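Local coordinates for aminotransferase (Paracoccus denitrificans, PDB 4GRX), which probably transfers amino groups from amines or omega-amino acids to keto acceptors, using pyridoxal phosphate, as a class III omega-aminotransferase, at residues A207-V210 and A211-A214. Numbering follows the deposited sequence.
Sequences AQFV and ARLA
Arg212 NH2 is gripped from several directions: it forms a salt bridge with Glu204 OE1, donates a hydrogen bond to Tyr199 O, and meets the rim of the Phe209 ring one helical turn back, 3.5 Å from Phe209 CD1. The nitrogen lies in the plane of that ring, at its edge, and the guanidinium plane stands 72° from it, so this is not a cation-pi stack over the face. The arginine chain leaves the backbone extended and turns about its CG-CD bond (chi3 58°), which carries the guanidinium back along the helix to the ring and the acidic loop. Phe209 points CG anti to its own nitrogen (chi1 179°), and the ring thereby also meets Leu213, whose CG lies over one face and whose CD1 is 3.8 Å from Phe209 CZ. Replacing Phe209 with alanine would probably leave Leu213 CD1 without its aromatic neighbour and let the Arg212 head group shift more freely beside Glu204. Beneath the side chains, Ala211 N donates a hydrogen bond to Ala207 O and Arg212 N to Gln208 O, and Leu213 N reaches Phe209 O at 3.1 Å. Val210 and Ala214, joined by a hydrogen bond from Ala214 N to Val210 O, both pack against Ala253 of helix 250-260. The i to i+4 bonding is that of a regular alpha helix, here the first turns of helix 206-224, which lies at the periphery of the class III aminotransferase fold.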
ATOM      1  N   ALA A 207      37.360  -7.286   9.949  1.00 36.24           N
ATOM      2  CA  ALA A 207      37.846  -5.985   9.431  1.00 35.09           C
ATOM      3  C   ALA A 207      38.214  -6.042   7.940  1.00 34.08           C
ATOM      4  O   ALA A 207      37.918  -5.108   7.174  1.00 33.33           O
ATOM      5  CB  ALA A 207      39.028  -5.491  10.249  1.00 35.88           C
ATOM      6  N   GLN A 208      38.850  -7.143   7.541  1.00 33.97           N
ATOM      7  CA  GLN A 208      39.173  -7.394   6.137  1.00 33.31           C
ATOM      8  C   GLN A 208      37.904  -7.610   5.309  1.00 31.66           C
ATOM      9  O   GLN A 208      37.809  -7.147   4.175  1.00 31.36           O
ATOM     10  CB  GLN A 208      40.112  -8.595   5.998  1.00 34.31           C
ATOM     11  CG  GLN A 208      41.538  -8.367   6.482  1.00 35.52           C
ATOM     12  CD  GLN A 208      42.288  -9.665   6.671  1.00 36.74           C
ATOM     13  OE1 GLN A 208      41.697 -10.745   6.695  1.00 36.48           O
ATOM     14  NE2 GLN A 208      43.597  -9.569   6.819  1.00 38.24           N
ATOM     15  N   PHE A 209      36.931  -8.300   5.893  1.00 30.60           N
ATOM     16  CA  PHE A 209      35.623  -8.449   5.293  1.00 28.86           C
ATOM     17  C   PHE A 209      34.928  -7.104   5.068  1.00 27.74           C
ATOM     18  O   PHE A 209      34.374  -6.876   3.989  1.00 26.92           O
ATOM     19  CB  PHE A 209      34.758  -9.363   6.165  1.00 28.60           C
ATOM     20  CG  PHE A 209      33.367  -9.562   5.646  1.00 27.28           C
ATOM     21  CD1 PHE A 209      33.137 -10.287   4.481  1.00 26.94           C
ATOM     22  CD2 PHE A 209      32.271  -9.035   6.329  1.00 26.71           C
ATOM     23  CE1 PHE A 209      31.843 -10.485   4.010  1.00 25.87           C
ATOM     24  CE2 PHE A 209      30.972  -9.225   5.856  1.00 25.63           C
ATOM     25  CZ  PHE A 209      30.760  -9.960   4.703  1.00 25.16           C
ATOM     26  N   VAL A 210      34.944  -6.226   6.076  1.00 27.90           N
ATOM     27  CA  VAL A 210      34.308  -4.912   5.957  1.00 27.24           C
ATOM     28  C   VAL A 210      35.025  -4.052   4.922  1.00 27.55           C
ATOM     29  O   VAL A 210      34.380  -3.332   4.149  1.00 26.68           O
ATOM     30  CB  VAL A 210      34.194  -4.162   7.307  1.00 27.68           C
ATOM     31  CG1 VAL A 210      33.861  -2.683   7.085  1.00 27.09           C
ATOM     32  CG2 VAL A 210      33.137  -4.818   8.189  1.00 27.15           C
ATOM     33  N   ALA A 211      36.352  -4.149   4.887  1.00 28.86           N
ATOM     34  CA  ALA A 211      37.115  -3.441   3.861  1.00 29.46           C
ATOM     35  C   ALA A 211      36.802  -3.948   2.437  1.00 29.11           C
ATOM     36  O   ALA A 211      36.728  -3.141   1.501  1.00 28.71           O
ATOM     37  CB  ALA A 211      38.600  -3.492   4.156  1.00 30.77           C
ATOM     38  N   ARG A 212      36.578  -5.260   2.284  1.00 29.28           N
ATOM     39  CA  ARG A 212      36.219  -5.826   0.978  1.00 29.07           C
ATOM     40  C   ARG A 212      34.877  -5.301   0.509  1.00 28.53           C
ATOM     41  O   ARG A 212      34.719  -5.006  -0.673  1.00 28.33           O
ATOM     42  CB  ARG A 212      36.240  -7.355   0.963  1.00 29.08           C
ATOM     43  CG  ARG A 212      35.690  -7.971  -0.321  1.00 28.58           C
ATOM     44  CD  ARG A 212      36.152  -9.406  -0.574  1.00 29.67           C
ATOM     45  NE  ARG A 212      35.803 -10.353   0.501  1.00 29.99           N
ATOM     46  CZ  ARG A 212      34.623 -10.964   0.631  1.00 29.05           C
ATOM     47  NH1 ARG A 212      33.662 -10.724  -0.249  1.00 27.59           N
ATOM     48  NH2 ARG A 212      34.404 -11.810   1.648  1.00 29.39           N
ATOM     49  N   LEU A 213      33.914  -5.152   1.416  1.00 28.72           N
ATOM     50  CA  LEU A 213      32.608  -4.604   0.995  1.00 28.16           C
ATOM     51  C   LEU A 213      32.662  -3.097   0.695  1.00 28.54           C
ATOM     52  O   LEU A 213      31.934  -2.606  -0.164  1.00 28.25           O
ATOM     53  CB  LEU A 213      31.497  -4.916   2.007  1.00 27.73           C
ATOM     54  CG  LEU A 213      31.154  -6.385   2.315  1.00 28.16           C
ATOM     55  CD1 LEU A 213      30.091  -6.461   3.399  1.00 27.87           C
ATOM     56  CD2 LEU A 213      30.712  -7.174   1.089  1.00 27.36           C
ATOM     57  N   ALA A 214      33.526  -2.367   1.395  1.00 29.71           N
ATOM     58  CA  ALA A 214      33.697  -0.945   1.125  1.00 29.93           C
ATOM     59  C   ALA A 214      34.262  -0.823  -0.291  1.00 29.93           C
ATOM     60  O   ALA A 214      33.817  -0.010  -1.104  1.00 29.17           O
ATOM     61  CB  ALA A 214      34.630  -0.314   2.161  1.00 30.70           C
TER